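Local coordinates for protein transcription elongation factor SPT6 (Candida glabrata, PDB 3PJP) that binds the phosphorylated C-terminal repeat domain of RNA polymerase II through its tandem SH2 domain and probably acts as a histone chaperone during transcription elongation, at residues 109-122 against 136-150. Residues are numbered along the deposited sequence; the frame is centred on the assembly and turned at random.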
loop_
_atom_site.group_PDB
_atom_site.type_symbol
_atom_site.label_atom_id
_atom_site.label_comp_id
_atom_site.label_asym_id
_atom_site.label_seq_id
_atom_site.Cartn_x
_atom_site.Cartn_y
_atom_site.Cartn_z
ATOM N N LYS A 109 -6.267 -0.319 -15.992
ATOM C CA LYS A 109 -7.395 0.239 -15.263
ATOM C C LYS A 109 -6.978 1.160 -14.118
ATOM O O LYS A 109 -7.822 1.603 -13.336
ATOM C CB LYS A 109 -8.332 -0.866 -14.775
ATOM C CG LYS A 109 -8.983 -1.643 -15.910
ATOM C CD LYS A 109 -10.168 -2.465 -15.424
ATOM C CE LYS A 109 -10.742 -3.316 -16.551
ATOM N NZ LYS A 109 -9.744 -4.308 -17.057
ATOM N N PHE A 110 -5.688 1.468 -14.022
ATOM C CA PHE A 110 -5.255 2.447 -13.042
ATOM C C PHE A 110 -5.394 3.857 -13.598
ATOM O O PHE A 110 -4.935 4.154 -14.701
ATOM C CB PHE A 110 -3.804 2.222 -12.595
ATOM C CG PHE A 110 -3.321 3.273 -11.639
ATOM C CD1 PHE A 110 -3.632 3.191 -10.289
ATOM C CD2 PHE A 110 -2.629 4.379 -12.102
ATOM C CE1 PHE A 110 -3.219 4.181 -9.409
ATOM C CE2 PHE A 110 -2.203 5.371 -11.226
ATOM C CZ PHE A 110 -2.501 5.268 -9.876
ATOM N N LYS A 111 -6.038 4.726 -12.831
ATOM C CA LYS A 111 -6.179 6.121 -13.238
ATOM C C LYS A 111 -5.345 7.019 -12.353
ATOM O O LYS A 111 -5.400 6.932 -11.123
ATOM C CB LYS A 111 -7.635 6.564 -13.171
ATOM C CG LYS A 111 -8.507 6.005 -14.267
ATOM C CD LYS A 111 -8.044 6.466 -15.634
ATOM C CE LYS A 111 -9.043 6.058 -16.709
ATOM N NZ LYS A 111 -8.564 6.397 -18.078
ATOM N N ALA A 112 -4.545 7.867 -12.980
ATOM C CA ALA A 112 -3.864 8.892 -12.234
ATOM C C ALA A 112 -4.950 9.927 -12.026
ATOM O O ALA A 112 -5.896 10.012 -12.811
ATOM C CB ALA A 112 -2.698 9.464 -13.031
ATOM N N GLY A 113 -4.842 10.699 -10.964
ATOM C CA GLY A 113 -5.870 11.682 -10.706
ATOM C C GLY A 113 -6.610 11.370 -9.429
ATOM O O GLY A 113 -6.499 10.276 -8.870
ATOM N N THR A 114 -7.376 12.349 -8.971
ATOM C CA THR A 114 -7.973 12.313 -7.649
ATOM C C THR A 114 -9.267 11.533 -7.639
ATOM O O THR A 114 -9.801 11.181 -8.688
ATOM C CB THR A 114 -8.331 13.722 -7.202
ATOM O OG1 THR A 114 -9.318 14.248 -8.097
ATOM C CG2 THR A 114 -7.096 14.622 -7.225
ATOM N N LYS A 115 -9.787 11.290 -6.444
ATOM C CA LYS A 115 -11.058 10.586 -6.316
ATOM C C LYS A 115 -12.131 11.282 -7.137
ATOM O O LYS A 115 -12.857 10.645 -7.901
ATOM C CB LYS A 115 -11.497 10.493 -4.850
ATOM C CG LYS A 115 -12.807 9.725 -4.680
ATOM C CD LYS A 115 -12.986 9.188 -3.261
ATOM C CE LYS A 115 -13.056 10.299 -2.241
ATOM N NZ LYS A 115 -13.334 9.764 -0.881
ATOM N N LYS A 116 -12.228 12.600 -6.983
ATOM C CA LYS A 116 -13.243 13.361 -7.697
ATOM C C LYS A 116 -13.096 13.228 -9.207
ATOM O O LYS A 116 -14.085 13.113 -9.926
ATOM C CB LYS A 116 -13.196 14.840 -7.301
ATOM C CG LYS A 116 -13.784 15.144 -5.935
ATOM C CD LYS A 116 -13.792 16.649 -5.672
ATOM C CE LYS A 116 -14.360 16.964 -4.291
ATOM N NZ LYS A 116 -14.269 18.417 -3.953
ATOM N N GLU A 117 -11.857 13.257 -9.685
ATOM C CA GLU A 117 -11.600 13.140 -11.115
ATOM C C GLU A 117 -12.036 11.773 -11.647
ATOM O O GLU A 117 -12.640 11.675 -12.716
ATOM C CB GLU A 117 -10.121 13.415 -11.420
ATOM C CG GLU A 117 -9.756 14.886 -11.220
ATOM C CD GLU A 117 -8.304 15.208 -11.509
ATOM O OE1 GLU A 117 -7.446 14.332 -11.306
ATOM O OE2 GLU A 117 -8.017 16.353 -11.934
ATOM N N VAL A 118 -11.758 10.722 -10.886
ATOM C CA VAL A 118 -12.088 9.383 -11.353
ATOM C C VAL A 118 -13.593 9.133 -11.266
ATOM O O VAL A 118 -14.174 8.497 -12.149
ATOM C CB VAL A 118 -11.272 8.289 -10.605
ATOM C CG1 VAL A 118 -11.772 6.884 -10.992
ATOM C CG2 VAL A 118 -9.799 8.444 -10.907
ATOM N N VAL A 119 -14.236 9.668 -10.228
ATOM C CA VAL A 119 -15.690 9.601 -10.133
ATOM C C VAL A 119 -16.340 10.278 -11.332
ATOM O O VAL A 119 -17.274 9.737 -11.914
ATOM C CB VAL A 119 -16.216 10.238 -8.835
ATOM C CG1 VAL A 119 -17.718 10.509 -8.942
ATOM C CG2 VAL A 119 -15.908 9.341 -7.641
ATOM N N LYS A 120 -15.842 11.455 -11.705
ATOM C CA LYS A 120 -16.369 12.153 -12.872
ATOM C C LYS A 120 -16.117 11.371 -14.159
ATOM O O LYS A 120 -16.975 11.329 -15.040
ATOM C CB LYS A 120 -15.800 13.573 -12.979
ATOM C CG LYS A 120 -16.389 14.385 -14.125
ATOM C CD LYS A 120 -15.888 15.822 -14.108
ATOM C CE LYS A 120 -16.495 16.631 -15.247
ATOM N NZ LYS A 120 -15.973 18.027 -15.279
ATOM N N PHE A 121 -14.944 10.757 -14.278
ATOM C CA PHE A 121 -14.655 9.976 -15.474
ATOM C C PHE A 121 -15.654 8.832 -15.618
ATOM O O PHE A 121 -16.120 8.526 -16.717
ATOM C CB PHE A 121 -13.230 9.435 -15.472
ATOM C CG PHE A 121 -12.843 8.788 -16.766
ATOM C CD1 PHE A 121 -12.175 9.508 -17.741
ATOM C CD2 PHE A 121 -13.167 7.466 -17.020
ATOM C CE1 PHE A 121 -11.828 8.916 -18.940
ATOM C CE2 PHE A 121 -12.823 6.868 -18.218
ATOM C CZ PHE A 121 -12.151 7.591 -19.177
ATOM N N ILE A 122 -15.991 8.212 -14.495
ATOM C CA ILE A 122 -16.929 7.096 -14.488
ATOM C C ILE A 122 -18.373 7.534 -14.742
ATOM O O ILE A 122 -19.089 6.884 -15.502
ATOM C CB ILE A 122 -16.816 6.291 -13.183
ATOM C CG1 ILE A 122 -15.496 5.521 -13.178
ATOM C CG2 ILE A 122 -17.999 5.336 -13.030
ATOM C CD1 ILE A 122 -15.170 4.880 -11.860
ATOM N N TYR A 136 -12.327 1.445 -12.086
ATOM C CA TYR A 136 -10.950 1.923 -12.105
ATOM C C TYR A 136 -10.346 1.877 -10.712
ATOM O O TYR A 136 -11.069 1.936 -9.720
ATOM C CB TYR A 136 -10.900 3.352 -12.635
ATOM C CG TYR A 136 -11.305 3.453 -14.080
ATOM C CD1 TYR A 136 -10.579 2.799 -15.066
ATOM C CD2 TYR A 136 -12.417 4.195 -14.460
ATOM C CE1 TYR A 136 -10.950 2.883 -16.400
ATOM C CE2 TYR A 136 -12.791 4.290 -15.786
ATOM C CZ TYR A 136 -12.057 3.629 -16.751
ATOM O OH TYR A 136 -12.430 3.719 -18.072
ATOM N N PHE A 137 -9.020 1.753 -10.651
ATOM C CA PHE A 137 -8.263 1.932 -9.418
ATOM C C PHE A 137 -7.581 3.284 -9.495
ATOM O O PHE A 137 -7.189 3.727 -10.579
ATOM C CB PHE A 137 -7.189 0.842 -9.276
ATOM C CG PHE A 137 -7.729 -0.554 -9.266
ATOM C CD1 PHE A 137 -8.247 -1.105 -8.106
ATOM C CD2 PHE A 137 -7.711 -1.322 -10.417
ATOM C CE1 PHE A 137 -8.740 -2.396 -8.094
ATOM C CE2 PHE A 137 -8.207 -2.617 -10.412
ATOM C CZ PHE A 137 -8.716 -3.154 -9.254
ATOM N N SER A 138 -7.450 3.943 -8.347
ATOM C CA SER A 138 -6.669 5.172 -8.247
ATOM C C SER A 138 -6.015 5.288 -6.868
ATOM O O SER A 138 -6.376 4.583 -5.931
ATOM C CB SER A 138 -7.553 6.392 -8.548
ATOM O OG SER A 138 -8.601 6.487 -7.607
ATOM N N LEU A 139 -5.020 6.165 -6.744
ATOM C CA LEU A 139 -4.310 6.295 -5.489
ATOM C C LEU A 139 -5.081 7.099 -4.457
ATOM O O LEU A 139 -5.670 8.131 -4.769
ATOM C CB LEU A 139 -2.941 6.930 -5.721
ATOM C CG LEU A 139 -1.838 5.948 -6.110
ATOM C CD1 LEU A 139 -0.619 6.701 -6.647
ATOM C CD2 LEU A 139 -1.456 5.094 -4.912
ATOM N N ASN A 140 -5.085 6.605 -3.226
ATOM C CA ASN A 140 -5.636 7.348 -2.099
ATOM C C ASN A 140 -4.534 8.242 -1.551
ATOM O O ASN A 140 -3.645 7.788 -0.836
ATOM C CB ASN A 140 -6.140 6.383 -1.019
ATOM C CG ASN A 140 -6.917 7.089 0.098
ATOM O OD1 ASN A 140 -6.622 8.239 0.459
ATOM N ND2 ASN A 140 -7.912 6.402 0.648
ATOM N N TYR A 141 -4.600 9.524 -1.884
ATOM C CA TYR A 141 -3.495 10.412 -1.562
ATOM C C TYR A 141 -3.481 10.848 -0.104
ATOM O O TYR A 141 -2.467 11.334 0.394
ATOM C CB TYR A 141 -3.478 11.620 -2.502
ATOM C CG TYR A 141 -3.160 11.259 -3.937
ATOM C CD1 TYR A 141 -4.173 11.066 -4.866
ATOM C CD2 TYR A 141 -1.847 11.093 -4.359
ATOM C CE1 TYR A 141 -3.889 10.726 -6.177
ATOM C CE2 TYR A 141 -1.550 10.753 -5.666
ATOM C CZ TYR A 141 -2.574 10.569 -6.572
ATOM O OH TYR A 141 -2.289 10.228 -7.879
ATOM N N GLU A 142 -4.596 10.678 0.591
ATOM C CA GLU A 142 -4.660 11.092 1.987
ATOM C C GLU A 142 -4.358 9.958 2.958
ATOM O O GLU A 142 -4.136 10.189 4.146
ATOM C CB GLU A 142 -6.019 11.725 2.297
ATOM C CG GLU A 142 -6.234 13.076 1.608
ATOM C CD GLU A 142 -6.531 12.933 0.126
ATOM O OE1 GLU A 142 -6.193 13.852 -0.653
ATOM O OE2 GLU A 142 -7.115 11.896 -0.255
ATOM N N ASN A 143 -4.351 8.731 2.453
ATOM C CA ASN A 143 -4.049 7.580 3.283
ATOM C C ASN A 143 -3.042 6.729 2.538
ATOM O O ASN A 143 -3.419 5.777 1.860
ATOM C CB ASN A 143 -5.316 6.776 3.565
ATOM C CG ASN A 143 -6.396 7.620 4.202
ATOM O OD1 ASN A 143 -6.560 7.624 5.420
ATOM N ND2 ASN A 143 -7.110 8.373 3.383
ATOM N N PRO A 144 -1.753 7.095 2.630
ATOM C CA PRO A 144 -0.728 6.459 1.800
ATOM C C PRO A 144 -0.703 4.945 1.918
ATOM O O PRO A 144 -0.680 4.382 3.014
ATOM C CB PRO A 144 0.581 7.041 2.353
ATOM C CG PRO A 144 0.189 8.357 2.919
ATOM C CD PRO A 144 -1.187 8.145 3.495
ATOM N N GLY A 145 -0.708 4.295 0.768
ATOM C CA GLY A 145 -0.717 2.850 0.716
ATOM C C GLY A 145 -2.076 2.278 0.391
ATOM O O GLY A 145 -2.187 1.084 0.174
ATOM N N TRP A 146 -3.102 3.126 0.359
ATOM C CA TRP A 146 -4.447 2.682 -0.026
ATOM C C TRP A 146 -4.729 3.095 -1.460
ATOM O O TRP A 146 -4.135 4.040 -1.976
ATOM C CB TRP A 146 -5.525 3.267 0.892
ATOM C CG TRP A 146 -5.588 2.650 2.261
ATOM C CD1 TRP A 146 -4.853 3.000 3.353
ATOM C CD2 TRP A 146 -6.448 1.594 2.677
ATOM N NE1 TRP A 146 -5.198 2.220 4.429
ATOM C CE2 TRP A 146 -6.183 1.351 4.038
ATOM C CE3 TRP A 146 -7.421 0.828 2.030
ATOM C CZ2 TRP A 146 -6.851 0.366 4.762
ATOM C CZ3 TRP A 146 -8.074 -0.159 2.748
ATOM C CH2 TRP A 146 -7.783 -0.382 4.099
ATOM N N PHE A 147 -5.647 2.360 -2.085
ATOM C CA PHE A 147 -6.152 2.657 -3.403
ATOM C C PHE A 147 -7.673 2.752 -3.295
ATOM O O PHE A 147 -8.299 2.100 -2.437
ATOM C CB PHE A 147 -5.814 1.530 -4.376
ATOM C CG PHE A 147 -4.355 1.424 -4.692
ATOM C CD1 PHE A 147 -3.839 2.022 -5.830
ATOM C CD2 PHE A 147 -3.506 0.728 -3.856
ATOM C CE1 PHE A 147 -2.488 1.929 -6.131
ATOM C CE2 PHE A 147 -2.152 0.629 -4.150
ATOM C CZ PHE A 147 -1.649 1.235 -5.290
ATOM N N TYR A 148 -8.270 3.555 -4.166
ATOM C CA TYR A 148 -9.710 3.472 -4.361
ATOM C C TYR A 148 -10.026 2.466 -5.457
ATOM O O TYR A 148 -9.255 2.300 -6.403
ATOM C CB TYR A 148 -10.306 4.820 -4.758
ATOM C CG TYR A 148 -10.049 5.932 -3.791
ATOM C CD1 TYR A 148 -10.622 5.931 -2.526
ATOM C CD2 TYR A 148 -9.241 7.000 -4.151
ATOM C CE1 TYR A 148 -10.389 6.974 -1.641
ATOM C CE2 TYR A 148 -8.997 8.038 -3.280
ATOM C CZ TYR A 148 -9.571 8.028 -2.029
ATOM O OH TYR A 148 -9.317 9.087 -1.177
ATOM N N LEU A 149 -11.153 1.779 -5.303
ATOM C CA LEU A 149 -11.737 0.963 -6.351
ATOM C C LEU A 149 -13.117 1.556 -6.593
ATOM O O LEU A 149 -14.009 1.408 -5.768
ATOM C CB LEU A 149 -11.848 -0.488 -5.890
ATOM C CG LEU A 149 -12.696 -1.503 -6.667
ATOM C CD1 LEU A 149 -12.536 -1.392 -8.178
ATOM C CD2 LEU A 149 -12.334 -2.902 -6.205
ATOM N N ILE A 150 -13.264 2.257 -7.711
ATOM C CA ILE A 150 -14.473 3.035 -7.991
ATOM C C ILE A 150 -15.157 2.394 -9.193
ATOM O O ILE A 150 -14.512 2.127 -10.211
ATOM C CB ILE A 150 -14.129 4.496 -8.297
ATOM C CG1 ILE A 150 -13.153 5.041 -7.242
ATOM C CG2 ILE A 150 -15.402 5.353 -8.381
ATOM C CD1 ILE A 150 -12.736 6.476 -7.457
HETATM O O HOH W 1 -4.584 8.145 -8.813
HETATM O O HOH W 2 -10.098 4.136 -19.559
HETATM O O HOH W 3 -7.510 8.969 -6.603
HETATM O O HOH W 4 -10.649 9.386 1.005
#
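The beta-alpha-beta unit that opens the C-terminal SH2 domain is built here, with short strand 110-111 pairing in parallel beside strand 136-139 and helix 115-122 packing over strands 136-139 and 146-150. Two backbone bonds fix the register: F137 N to K109 O, and K111 N to F137 O, the latter 2.7 Å and nearly straight at 173°. F110 and F137 share one side of the sheet. There F110 CZ meets L139 CG at 3.9 Å, and helix 86-105 touches both phenylalanines.

K111, S138 and the helix lie on the other side. The K111 chain bends at chi2 (-62°) and runs over one face of the Y136 ring, with CE 3.9 Å from the centroid. K111 NZ is off-centre, in a cation-pi contact, and water 2 links it to Y136 OH. From the helix, F121 CD2 and CE2 meet Y136 CE2, with Y136 OH at the F121 ring edge and the planes at 77°. I122 CG1 lies 3.6 Å from Y136 CD2 at the ring edge.

I150 points toward the helix. Its CD1 meets V118 CG1 at 3.7 Å, and its CG2 meets I122 CD1. At the start of the helix, K115 CD packs over one face of Y148, 3.9 Å from the ring centroid; N140 CB is on the opposite face.

Water 1 joins K111 O, G113 O and L139 N, and water 3 joins G113 O, S138 OG and L139 O. They join the chain before the helix, which opens with a T114-E117 capping box, to the end of strand 136-139. A central sheet flanked by two helices, here 115-128 on the S138 side and 181-191 on the F137 side, is the SH2 fold.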